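Local structure of carboxypeptidase A (Helicoverpa armigera, 1JQG) at residues L95-E98 with D99-L102; P399-I402 with E403-F407; E284-V287 with I288-I291; S367-A370 with M371-A375; L64-K67 with F68-E71. The protein probably removes C-terminal residues from peptides as a zinc metallocarboxypeptidase of the M14 family, here as the mid-gut proenzyme with its activation peptide still attached. All blocks are in the same frame, centred on the assembly; numbering follows the deposited sequence.

Contact 1: L95-E98 with D99-L102; sequences LELE and DQLL
Leu102 and Glu98 meet twice on successive turns of helix 92-108, once through the backbone and once through their side chains. The backbone pairing is the short one, with Leu102 N 2.7 Å from Glu98 O. Three more bonds of the same i to i+4 pattern run through this double turn. Asp99 N donates to Leu95 O at 3.1 Å; Gln100 N donates to Glu96 O, and Leu101 N reaches Leu97 O at 2.8 Å. Each of the four carbonyls of 95-98 thus receives an N-H from 99-102.

Among the side chains, the extended Glu98 has its CG opposite its own backbone N (chi1 -176°), and this carbon touches the CD1 branch of Leu102 at 3.7 Å. The carboxylate beyond finds its partners outside the helix: OE1 forms a salt bridge with Arg232 NE, and OE2 accepts the backbone N-H of Val397. The neighbouring carboxylate of Asp99 brings OD1 within 4.3 Å of Glu98 OE1, a like-charged approach that Arg232 probably offsets. On another flank, the methyl groups Leu97 CD1 and Leu101 CD1 meet 4.0 Å apart. Leu95, one turn before Asp99, lays its side chain on Arg232, Tyr233 and Leu396.

The helix backbone therefore supplies its own bonds, whereas the buried acid of Glu98 is satisfied on both oxygens from the enzyme moiety. The chemistry of the contact implies that this helix is held to the catalytic domain by a charged and a neutral donor together, with leucines packing beside them.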
loop_
_atom_site.group_PDB
_atom_site.type_symbol
_atom_site.label_atom_id
_atom_site.label_comp_id
_atom_site.label_asym_id
_atom_site.label_seq_id
_atom_site.Cartn_x
_atom_site.Cartn_y
_atom_site.Cartn_z
ATOM N N LEU A 95 -0.529 16.077 -12.513
ATOM C CA LEU A 95 -0.999 14.824 -13.076
ATOM C C LEU A 95 -0.551 14.703 -14.527
ATOM O O LEU A 95 -0.122 13.649 -15.008
ATOM C CB LEU A 95 -2.518 14.745 -12.968
ATOM C CG LEU A 95 -3.087 14.675 -11.552
ATOM C CD1 LEU A 95 -4.614 14.815 -11.522
ATOM C CD2 LEU A 95 -2.614 13.413 -10.850
ATOM N N GLU A 96 -0.658 15.786 -15.261
ATOM C CA GLU A 96 -0.303 15.877 -16.658
ATOM C C GLU A 96 1.195 15.690 -16.881
ATOM O O GLU A 96 1.622 14.995 -17.807
ATOM C CB GLU A 96 -0.733 17.243 -17.178
ATOM C CG GLU A 96 -2.246 17.343 -17.364
ATOM C CD GLU A 96 -2.655 18.702 -17.916
ATOM O OE1 GLU A 96 -1.803 19.615 -17.802
ATOM O OE2 GLU A 96 -3.798 18.770 -18.413
ATOM N N LEU A 97 1.996 16.144 -15.923
ATOM C CA LEU A 97 3.442 15.937 -15.983
ATOM C C LEU A 97 3.798 14.466 -15.774
ATOM O O LEU A 97 4.712 13.956 -16.441
ATOM C CB LEU A 97 4.138 16.824 -14.934
ATOM C CG LEU A 97 5.653 16.604 -14.843
ATOM C CD1 LEU A 97 6.273 17.112 -16.121
ATOM C CD2 LEU A 97 6.241 17.219 -13.582
ATOM N N GLU A 98 3.146 13.783 -14.837
ATOM C CA GLU A 98 3.405 12.383 -14.558
ATOM C C GLU A 98 3.126 11.560 -15.807
ATOM O O GLU A 98 3.995 10.774 -16.182
ATOM C CB GLU A 98 2.595 11.862 -13.375
ATOM C CG GLU A 98 2.942 10.416 -13.027
ATOM C CD GLU A 98 1.900 9.672 -12.219
ATOM O OE1 GLU A 98 0.693 9.760 -12.511
ATOM O OE2 GLU A 98 2.327 8.967 -11.257
ATOM N N ASP A 99 2.001 11.833 -16.458
ATOM C CA ASP A 99 1.647 11.203 -17.729
ATOM C C ASP A 99 2.749 11.399 -18.773
ATOM O O ASP A 99 3.184 10.492 -19.473
ATOM C CB ASP A 99 0.339 11.749 -18.296
ATOM C CG ASP A 99 -0.840 11.505 -17.399
ATOM O OD1 ASP A 99 -0.753 10.716 -16.445
ATOM O OD2 ASP A 99 -1.860 12.166 -17.704
ATOM N N GLN A 100 3.240 12.625 -18.857
ATOM C CA GLN A 100 4.315 12.985 -19.777
ATOM C C GLN A 100 5.586 12.238 -19.460
ATOM O O GLN A 100 6.190 11.641 -20.330
ATOM C CB GLN A 100 4.550 14.494 -19.710
ATOM C CG GLN A 100 5.514 15.036 -20.745
ATOM C CD GLN A 100 5.621 16.550 -20.675
ATOM O OE1 GLN A 100 6.743 17.035 -20.516
ATOM N NE2 GLN A 100 4.506 17.269 -20.793
ATOM N N LEU A 101 5.955 12.159 -18.195
ATOM C CA LEU A 101 7.132 11.464 -17.700
ATOM C C LEU A 101 7.075 9.949 -17.778
ATOM O O LEU A 101 8.070 9.303 -18.107
ATOM C CB LEU A 101 7.389 11.874 -16.252
ATOM C CG LEU A 101 8.559 12.841 -16.024
ATOM C CD1 LEU A 101 8.546 13.986 -17.025
ATOM C CD2 LEU A 101 8.493 13.367 -14.596
ATOM N N LEU A 102 5.881 9.380 -17.558
ATOM C CA LEU A 102 5.681 7.949 -17.671
ATOM C C LEU A 102 5.546 7.489 -19.122
ATOM O O LEU A 102 6.046 6.440 -19.503
ATOM C CB LEU A 102 4.447 7.604 -16.835
ATOM C CG LEU A 102 4.643 7.732 -15.309
ATOM C CD1 LEU A 102 3.469 7.091 -14.568
ATOM C CD2 LEU A 102 5.956 7.133 -14.822
#

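Contact 2: P399-I402 with E403-F407; sequences PDFI and EQAGF
Phe401 reaches forward onto Gln404 and Ala405, the residues three and four places on, where the chain enters helix 402-421. Starting from CB, the first torsion sets CG opposite the backbone N (chi1 -175°), which carries the ring along the helix that follows. Its two ortho carbons then part company. CD1 comes within 3.9 Å of Ala405 CB, while CD2 lies 4.0 Å from Gln404 CG. One bond further out the same division holds, CE1 meeting Ala405 CB at 3.8 Å and CE2 meeting Gln404 CG at the same separation. The alanine methyl sits over one face as a CH-pi contact, 4.1 Å from the ring centroid and displaced toward the rim. Gln404 approaches obliquely, with its amide plane turned 45° from the ring; the methylene does the touching, while the amide NE2 is engaged by Glu408 OE2 and Val342 O. Tyr386 stacks on the same phenyl group.

The backbone repeats the pairing: Ala405 N donates to Phe401 O at 2.8 Å. The next bond, Gly406 N to Ile402 O, is weak at 3.4 Å.

About 11 Å separates the Phe401 side chain from that of Glu382, the predicted proton donor/acceptor. The arrangement is the largely buried first turn of the long C-terminal helix that closes the alpha/beta fold of M14 carboxypeptidases.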
loop_
_atom_site.group_PDB
_atom_site.type_symbol
_atom_site.label_atom_id
_atom_site.label_comp_id
_atom_site.label_asym_id
_atom_site.label_seq_id
_atom_site.Cartn_x
_atom_site.Cartn_y
_atom_site.Cartn_z
ATOM N N PRO A 399 9.861 8.148 -12.918
ATOM C CA PRO A 399 10.507 6.967 -13.480
ATOM C C PRO A 399 11.945 6.741 -13.073
ATOM O O PRO A 399 12.425 5.637 -13.205
ATOM C CB PRO A 399 10.318 7.178 -14.994
ATOM C CG PRO A 399 10.203 8.645 -15.178
ATOM C CD PRO A 399 9.341 9.039 -13.985
ATOM N N ASP A 400 12.633 7.685 -12.447
ATOM C CA ASP A 400 13.995 7.579 -11.978
ATOM C C ASP A 400 14.080 6.897 -10.630
ATOM O O ASP A 400 15.134 6.360 -10.282
ATOM C CB ASP A 400 14.656 8.959 -11.869
ATOM C CG ASP A 400 14.947 9.614 -13.202
ATOM O OD1 ASP A 400 14.906 8.989 -14.297
ATOM O OD2 ASP A 400 15.237 10.838 -13.120
ATOM N N PHE A 401 12.980 6.826 -9.907
ATOM C CA PHE A 401 12.950 6.199 -8.574
ATOM C C PHE A 401 12.416 4.782 -8.629
ATOM O O PHE A 401 12.441 4.056 -7.640
ATOM C CB PHE A 401 12.145 7.080 -7.625
ATOM C CG PHE A 401 12.105 6.639 -6.198
ATOM C CD1 PHE A 401 10.916 6.307 -5.553
ATOM C CD2 PHE A 401 13.286 6.592 -5.471
ATOM C CE1 PHE A 401 10.909 5.929 -4.223
ATOM C CE2 PHE A 401 13.261 6.204 -4.138
ATOM C CZ PHE A 401 12.088 5.867 -3.507
ATOM N N ILE A 402 11.919 4.332 -9.780
ATOM C CA ILE A 402 11.272 3.033 -9.921
ATOM C C ILE A 402 12.136 1.859 -9.490
ATOM O O ILE A 402 11.669 1.025 -8.685
ATOM C CB ILE A 402 10.760 2.803 -11.333
ATOM C CG1 ILE A 402 9.807 3.907 -11.778
ATOM C CG2 ILE A 402 10.144 1.394 -11.386
ATOM C CD1 ILE A 402 8.994 3.618 -13.031
ATOM N N GLU A 403 13.342 1.741 -10.028
ATOM C CA GLU A 403 14.260 0.685 -9.629
ATOM C C GLU A 403 14.727 0.821 -8.187
ATOM O O GLU A 403 14.912 -0.164 -7.475
ATOM C CB GLU A 403 15.462 0.648 -10.592
ATOM C CG GLU A 403 16.378 -0.540 -10.335
ATOM C CD GLU A 403 17.465 -0.711 -11.381
ATOM O OE1 GLU A 403 17.393 -1.569 -12.281
ATOM O OE2 GLU A 403 18.447 0.047 -11.309
ATOM N N GLN A 404 15.029 2.044 -7.737
ATOM C CA GLN A 404 15.551 2.296 -6.403
ATOM C C GLN A 404 14.483 1.949 -5.365
ATOM O O GLN A 404 14.831 1.424 -4.316
ATOM C CB GLN A 404 15.969 3.756 -6.237
ATOM C CG GLN A 404 16.340 4.167 -4.814
ATOM C CD GLN A 404 17.478 3.386 -4.211
ATOM O OE1 GLN A 404 18.343 2.779 -4.849
ATOM N NE2 GLN A 404 17.563 3.345 -2.877
ATOM N N ALA A 405 13.220 2.193 -5.690
ATOM C CA ALA A 405 12.082 1.888 -4.874
ATOM C C ALA A 405 12.024 0.389 -4.587
ATOM O O ALA A 405 11.935 0.016 -3.407
ATOM C CB ALA A 405 10.825 2.385 -5.584
ATOM N N GLY A 406 12.237 -0.405 -5.621
ATOM C CA GLY A 406 12.295 -1.846 -5.500
ATOM C C GLY A 406 13.512 -2.348 -4.725
ATOM O O GLY A 406 13.384 -3.174 -3.841
ATOM N N PHE A 407 14.671 -1.843 -5.129
ATOM C CA PHE A 407 15.946 -2.317 -4.556
ATOM C C PHE A 407 16.048 -1.963 -3.085
ATOM O O PHE A 407 16.395 -2.772 -2.222
ATOM C CB PHE A 407 17.126 -1.706 -5.333
ATOM C CG PHE A 407 18.469 -1.842 -4.689
ATOM C CD1 PHE A 407 19.178 -3.020 -4.878
ATOM C CD2 PHE A 407 19.020 -0.840 -3.904
ATOM C CE1 PHE A 407 20.411 -3.202 -4.277
ATOM C CE2 PHE A 407 20.276 -1.021 -3.319
ATOM C CZ PHE A 407 20.971 -2.207 -3.498
#

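Contact 3: E284-V287 with I288-I291; sequences ESSV and IRDI
Ser286 and Arg289 form a one-turn contact on the flank of helix 283-294 turned away from the central mixed sheet of the catalytic domain. The guanidinium of Arg289 folds back over the serine, so that one of its faces covers Ser286 CB, with NH2 3.7 Å from that carbon. A bend at chi3 (51°) returns the arginine chain toward its own helix. There it grips Asp290 side-on, in a salt bridge made by two nitrogens to one oxygen. Arg289 NE donates to Asp290 OD1 at 3.3 Å. The second bond, from Arg289 NH2 to Asp290 OD1, measures 3.1 Å. Both come from the same face of the carboxylate plane, whereas OD1 itself lies close to the guanidinium plane. Phe280 and Tyr369 also lie on Arg289, and Ser286 OG turns to Glu282 O instead.

The backbone bonds are regular, as in Asp290 N to Ser286 O at 3.0 Å. On the buried side, Ile288 CG1 lies 3.5 Å from Glu284 O. Ile288 continues onto Gln177 and Leu216, Val287 meets Ile156, and Ile291 packs on Met175 and Ile214.

A helix that lays its aliphatic residues on the strands of a mixed sheet is characteristic of the alpha/beta fold of zinc carboxypeptidases.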
loop_
_atom_site.group_PDB
_atom_site.type_symbol
_atom_site.label_atom_id
_atom_site.label_comp_id
_atom_site.label_asym_id
_atom_site.label_seq_id
_atom_site.Cartn_x
_atom_site.Cartn_y
_atom_site.Cartn_z
ATOM N N GLU A 284 -12.208 -8.676 -3.148
ATOM C CA GLU A 284 -10.777 -8.454 -3.101
ATOM C C GLU A 284 -10.190 -8.801 -1.724
ATOM O O GLU A 284 -9.113 -9.384 -1.588
ATOM C CB GLU A 284 -10.429 -7.015 -3.462
ATOM C CG GLU A 284 -10.749 -6.628 -4.901
ATOM C CD GLU A 284 -12.194 -6.196 -5.106
ATOM O OE1 GLU A 284 -12.632 -6.085 -6.273
ATOM O OE2 GLU A 284 -12.940 -5.995 -4.151
ATOM N N SER A 285 -10.871 -8.393 -0.671
ATOM C CA SER A 285 -10.459 -8.685 0.690
ATOM C C SER A 285 -10.736 -10.145 1.060
ATOM O O SER A 285 -10.059 -10.784 1.870
ATOM C CB SER A 285 -11.158 -7.724 1.661
ATOM O OG SER A 285 -12.554 -7.899 1.603
ATOM N N SER A 286 -11.751 -10.746 0.459
ATOM C CA SER A 286 -12.131 -12.105 0.735
ATOM C C SER A 286 -11.055 -13.046 0.223
ATOM O O SER A 286 -10.733 -14.010 0.885
ATOM C CB SER A 286 -13.503 -12.430 0.068
ATOM O OG SER A 286 -14.569 -11.716 0.677
ATOM N N VAL A 287 -10.559 -12.787 -1.003
ATOM C CA VAL A 287 -9.551 -13.646 -1.590
ATOM C C VAL A 287 -8.263 -13.647 -0.756
ATOM O O VAL A 287 -7.593 -14.680 -0.593
ATOM C CB VAL A 287 -9.239 -13.327 -3.073
ATOM C CG1 VAL A 287 -10.494 -13.388 -3.937
ATOM C CG2 VAL A 287 -8.646 -11.950 -3.222
ATOM N N ILE A 288 -7.908 -12.483 -0.215
ATOM C CA ILE A 288 -6.759 -12.362 0.661
ATOM C C ILE A 288 -6.911 -13.153 1.958
ATOM O O ILE A 288 -5.997 -13.862 2.414
ATOM C CB ILE A 288 -6.420 -10.901 0.995
ATOM C CG1 ILE A 288 -6.015 -10.118 -0.254
ATOM C CG2 ILE A 288 -5.291 -10.815 2.011
ATOM C CD1 ILE A 288 -5.974 -8.612 -0.098
ATOM N N ARG A 289 -8.133 -13.141 2.471
ATOM C CA ARG A 289 -8.504 -13.894 3.661
ATOM C C ARG A 289 -8.317 -15.383 3.435
ATOM O O ARG A 289 -7.688 -16.056 4.247
ATOM C CB ARG A 289 -9.961 -13.592 4.034
ATOM C CG ARG A 289 -10.458 -14.365 5.272
ATOM C CD ARG A 289 -11.980 -14.479 5.263
ATOM N NE ARG A 289 -12.470 -14.996 3.997
ATOM C CZ ARG A 289 -13.666 -14.787 3.457
ATOM N NH1 ARG A 289 -14.536 -14.049 4.123
ATOM N NH2 ARG A 289 -13.923 -15.334 2.279
ATOM N N ASP A 290 -8.811 -15.887 2.315
ATOM C CA ASP A 290 -8.686 -17.284 1.954
ATOM C C ASP A 290 -7.249 -17.749 1.775
ATOM O O ASP A 290 -6.848 -18.853 2.185
ATOM C CB ASP A 290 -9.487 -17.556 0.676
ATOM C CG ASP A 290 -10.970 -17.328 0.829
ATOM O OD1 ASP A 290 -11.530 -17.354 1.945
ATOM O OD2 ASP A 290 -11.676 -17.111 -0.171
ATOM N N ILE A 291 -6.391 -16.913 1.218
ATOM C CA ILE A 291 -4.964 -17.200 1.119
ATOM C C ILE A 291 -4.296 -17.284 2.498
ATOM O O ILE A 291 -3.550 -18.229 2.738
ATOM C CB ILE A 291 -4.217 -16.115 0.309
ATOM C CG1 ILE A 291 -4.830 -15.994 -1.091
ATOM C CG2 ILE A 291 -2.768 -16.480 0.247
ATOM C CD1 ILE A 291 -4.277 -14.900 -1.980
#

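Contact 4: S367-A370 with M371-A375; sequences SDYA and MQAAA
Tyr369 and Gln372 both turn CG opposite the backbone N, with chi1 of 173° and 174°, and these torsions bring ring and amide together on one flank of helix 366-373. The glutamine carries OE1 to 3.8 Å from Tyr369 CD1. The two flat groups stand steeply, their planes 76° apart. One residue on, four places from the tyrosine, Ala373 CB lies over one ring face, displaced toward the rim and 4.2 Å from Tyr369 CZ. Phe280 meets the same ring edge-to-face, and Arg289 and Ile292 of helix 283-294 also touch it.

Beneath the side chains the backbone bonds change character as the helix ends. Ala373 N donates to Tyr369 O at 2.8 Å, and Gln372 N adds a weak bond to the same oxygen. Ala370 O takes two N-H groups as well: a weak bond from Ala374 N and an i to i+5 bond from Ala375 N, above the carbonyl plane, at 2.9 Å. Ala370 packs on strands 299-307 and 377-383, and the Ser367 side chain lies about 7 Å from that of the zinc ligand His306.

Ala370 O thus holds the N-H groups of Ala374 and Ala375, so the backbone itself closes the last turn.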
loop_
_atom_site.group_PDB
_atom_site.type_symbol
_atom_site.label_atom_id
_atom_site.label_comp_id
_atom_site.label_asym_id
_atom_site.label_seq_id
_atom_site.Cartn_x
_atom_site.Cartn_y
_atom_site.Cartn_z
ATOM N N SER A 367 -2.898 -5.984 7.648
ATOM C CA SER A 367 -1.823 -6.446 8.527
ATOM C C SER A 367 -2.313 -6.815 9.930
ATOM O O SER A 367 -1.784 -7.755 10.523
ATOM C CB SER A 367 -0.668 -5.455 8.585
ATOM O OG SER A 367 -0.981 -4.188 9.117
ATOM N N ASP A 368 -3.314 -6.088 10.443
ATOM C CA ASP A 368 -3.880 -6.403 11.742
ATOM C C ASP A 368 -4.601 -7.756 11.770
ATOM O O ASP A 368 -4.503 -8.502 12.747
ATOM C CB ASP A 368 -4.848 -5.300 12.198
ATOM C CG ASP A 368 -4.133 -4.106 12.775
ATOM O OD1 ASP A 368 -4.773 -3.080 13.071
ATOM O OD2 ASP A 368 -2.904 -4.082 12.938
ATOM N N TYR A 369 -5.336 -8.060 10.696
ATOM C CA TYR A 369 -6.076 -9.285 10.591
ATOM C C TYR A 369 -5.130 -10.493 10.466
ATOM O O TYR A 369 -5.333 -11.471 11.193
ATOM C CB TYR A 369 -7.093 -9.269 9.439
ATOM C CG TYR A 369 -7.760 -10.622 9.197
ATOM C CD1 TYR A 369 -8.891 -11.007 9.912
ATOM C CD2 TYR A 369 -7.281 -11.537 8.277
ATOM C CE1 TYR A 369 -9.521 -12.215 9.727
ATOM C CE2 TYR A 369 -7.862 -12.758 8.049
ATOM C CZ TYR A 369 -8.991 -13.088 8.788
ATOM O OH TYR A 369 -9.574 -14.304 8.562
ATOM N N ALA A 370 -4.133 -10.363 9.629
ATOM C CA ALA A 370 -3.119 -11.370 9.413
ATOM C C ALA A 370 -2.372 -11.738 10.690
ATOM O O ALA A 370 -2.134 -12.914 10.916
ATOM C CB ALA A 370 -2.049 -10.819 8.451
ATOM N N MET A 371 -2.090 -10.720 11.493
ATOM C CA MET A 371 -1.526 -10.873 12.833
ATOM C C MET A 371 -2.447 -11.653 13.769
ATOM O O MET A 371 -1.986 -12.472 14.546
ATOM C CB MET A 371 -1.237 -9.492 13.428
ATOM C CG MET A 371 -0.727 -9.570 14.856
ATOM S SD MET A 371 0.934 -8.897 15.018
ATOM C CE MET A 371 1.481 -10.114 16.251
ATOM N N GLN A 372 -3.739 -11.415 13.670
ATOM C CA GLN A 372 -4.737 -12.055 14.522
ATOM C C GLN A 372 -5.026 -13.488 14.112
ATOM O O GLN A 372 -5.347 -14.385 14.906
ATOM C CB GLN A 372 -6.035 -11.249 14.482
ATOM C CG GLN A 372 -7.202 -11.864 15.201
ATOM C CD GLN A 372 -8.543 -11.247 14.867
ATOM O OE1 GLN A 372 -9.011 -11.277 13.727
ATOM N NE2 GLN A 372 -9.233 -10.670 15.850
ATOM N N ALA A 373 -4.973 -13.768 12.810
ATOM C CA ALA A 373 -5.260 -15.143 12.361
ATOM C C ALA A 373 -4.072 -15.965 11.887
ATOM O O ALA A 373 -4.366 -17.128 11.612
ATOM C CB ALA A 373 -6.326 -15.059 11.286
ATOM N N ALA A 374 -2.841 -15.446 11.844
ATOM C CA ALA A 374 -1.749 -16.212 11.251
ATOM C C ALA A 374 -0.370 -15.773 11.680
ATOM O O ALA A 374 0.255 -16.472 12.447
ATOM C CB ALA A 374 -1.833 -16.174 9.712
ATOM N N ALA A 375 0.182 -14.734 11.073
ATOM C CA ALA A 375 1.597 -14.374 11.243
ATOM C C ALA A 375 1.817 -13.778 12.620
ATOM O O ALA A 375 1.177 -12.793 13.040
ATOM C CB ALA A 375 1.985 -13.420 10.125
#

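Contact 5: L64-K67 with F68-E71; sequences LVPK and FKRE
Pro66 O accepts Lys69 N at 3.1 Å, closing a type I beta turn over Lys67 and Phe68, with the N-H standing well above the carbonyl plane. The turn joins strand 61-65 to helix 70-80 in the activation domain, whose four-stranded antiparallel sheet and two helices make the open sandwich familiar from procarboxypeptidases. Lys69 occupies the N-cap position.

Just before the turn, Val65 lies against the start of the helix. Its CG1 branch, opposite the backbone N (chi1 177°), is 3.8 Å from Lys69 C and equally far from Arg70 N. Lys69 crosses the proline ring, and its CD comes 4.1 Å from Pro66 CG before the extended chain runs on to give its ammonium to Leu47 O. Lys67, bent at chi3, sends NZ to Asp22 O.

Arg70 NE makes a weak hydrogen bond with Tyr27 OH, and the arginine side chain also touches Ala25 of strand 25-30 and Glu89. Nearer the backbone, the methylene Arg70 CG presses against the turn carbonyl, 3.2 Å from Pro66 O.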
loop_
_atom_site.group_PDB
_atom_site.type_symbol
_atom_site.label_atom_id
_atom_site.label_comp_id
_atom_site.label_asym_id
_atom_site.label_seq_id
_atom_site.Cartn_x
_atom_site.Cartn_y
_atom_site.Cartn_z
ATOM N N LEU A 64 -6.148 16.764 -0.062
ATOM C CA LEU A 64 -6.598 17.261 -1.357
ATOM C C LEU A 64 -7.995 17.867 -1.280
ATOM O O LEU A 64 -8.927 17.198 -0.879
ATOM C CB LEU A 64 -6.588 16.100 -2.361
ATOM C CG LEU A 64 -6.953 16.454 -3.817
ATOM C CD1 LEU A 64 -5.843 17.342 -4.348
ATOM C CD2 LEU A 64 -7.112 15.166 -4.577
ATOM N N VAL A 65 -8.133 19.149 -1.522
ATOM C CA VAL A 65 -9.388 19.877 -1.377
ATOM C C VAL A 65 -9.941 20.373 -2.713
ATOM O O VAL A 65 -9.283 21.051 -3.510
ATOM C CB VAL A 65 -9.220 21.105 -0.457
ATOM C CG1 VAL A 65 -10.542 21.895 -0.376
ATOM C CG2 VAL A 65 -8.584 20.726 0.890
ATOM N N PRO A 66 -11.160 19.982 -3.038
ATOM C CA PRO A 66 -11.858 20.398 -4.253
ATOM C C PRO A 66 -11.990 21.901 -4.395
ATOM O O PRO A 66 -12.083 22.652 -3.425
ATOM C CB PRO A 66 -13.230 19.730 -4.151
ATOM C CG PRO A 66 -12.975 18.545 -3.268
ATOM C CD PRO A 66 -12.005 19.060 -2.233
ATOM N N LYS A 67 -12.127 22.389 -5.627
ATOM C CA LYS A 67 -12.247 23.816 -5.905
ATOM C C LYS A 67 -13.460 24.463 -5.247
ATOM O O LYS A 67 -13.399 25.579 -4.714
ATOM C CB LYS A 67 -12.328 24.051 -7.400
ATOM C CG LYS A 67 -12.367 25.506 -7.855
ATOM C CD LYS A 67 -12.187 25.496 -9.383
ATOM C CE LYS A 67 -13.239 24.637 -10.071
ATOM N NZ LYS A 67 -12.895 24.260 -11.471
ATOM N N PHE A 68 -14.582 23.751 -5.209
ATOM C CA PHE A 68 -15.814 24.244 -4.636
ATOM C C PHE A 68 -15.875 24.100 -3.130
ATOM O O PHE A 68 -16.930 24.321 -2.530
ATOM C CB PHE A 68 -17.022 23.547 -5.287
ATOM C CG PHE A 68 -17.222 23.929 -6.731
ATOM C CD1 PHE A 68 -17.131 22.957 -7.714
ATOM C CD2 PHE A 68 -17.480 25.231 -7.116
ATOM C CE1 PHE A 68 -17.309 23.278 -9.048
ATOM C CE2 PHE A 68 -17.657 25.552 -8.445
ATOM C CZ PHE A 68 -17.573 24.579 -9.420
ATOM N N LYS A 69 -14.772 23.750 -2.491
ATOM C CA LYS A 69 -14.712 23.595 -1.046
ATOM C C LYS A 69 -13.508 24.296 -0.442
ATOM O O LYS A 69 -13.354 24.326 0.768
ATOM C CB LYS A 69 -14.650 22.109 -0.665
ATOM C CG LYS A 69 -15.979 21.376 -0.772
ATOM C CD LYS A 69 -15.765 19.892 -0.543
ATOM C CE LYS A 69 -17.055 19.109 -0.546
ATOM N NZ LYS A 69 -16.787 17.660 -0.315
ATOM N N ARG A 70 -12.692 24.923 -1.270
ATOM C CA ARG A 70 -11.487 25.615 -0.852
ATOM C C ARG A 70 -11.755 26.760 0.107
ATOM O O ARG A 70 -11.021 26.938 1.083
ATOM C CB ARG A 70 -10.665 26.135 -2.026
ATOM C CG ARG A 70 -10.081 25.049 -2.923
ATOM C CD ARG A 70 -9.232 25.654 -4.015
ATOM N NE ARG A 70 -8.260 26.618 -3.493
ATOM C CZ ARG A 70 -7.235 27.086 -4.223
ATOM N NH1 ARG A 70 -7.031 26.694 -5.483
ATOM N NH2 ARG A 70 -6.445 27.965 -3.591
ATOM N N GLU A 71 -12.803 27.534 -0.171
ATOM C CA GLU A 71 -13.172 28.676 0.659
ATOM C C GLU A 71 -13.729 28.249 2.012
ATOM O O GLU A 71 -13.395 28.837 3.048
ATOM C CB GLU A 71 -14.184 29.567 -0.071
ATOM C CG GLU A 71 -14.401 30.935 0.557
ATOM C CD GLU A 71 -15.163 31.890 -0.348
ATOM O OE1 GLU A 71 -16.417 31.815 -0.450
ATOM O OE2 GLU A 71 -14.526 32.760 -1.003
#

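Along the chain the order is contact 5, contact 1, contact 3, contact 4 and contact 2. Contact 5 belongs to the activation domain, and contact 1 to helix 92-108, which follows its four-stranded sheet and leads toward the enzyme; their centres are 23 Å apart. The other three lie in the catalytic domain. Contacts 1 and 2 touch, Leu101 and Leu102 packing on Pro399, so helix 92-108 rests beside the entry to helix 402-421. Contacts 3 and 4 sit on neighbouring helices 13 Å apart between centres, joined where Arg289 meets Tyr369. Contacts 2 and 3 have centres 29 Å apart on opposite sides of the chain's centre.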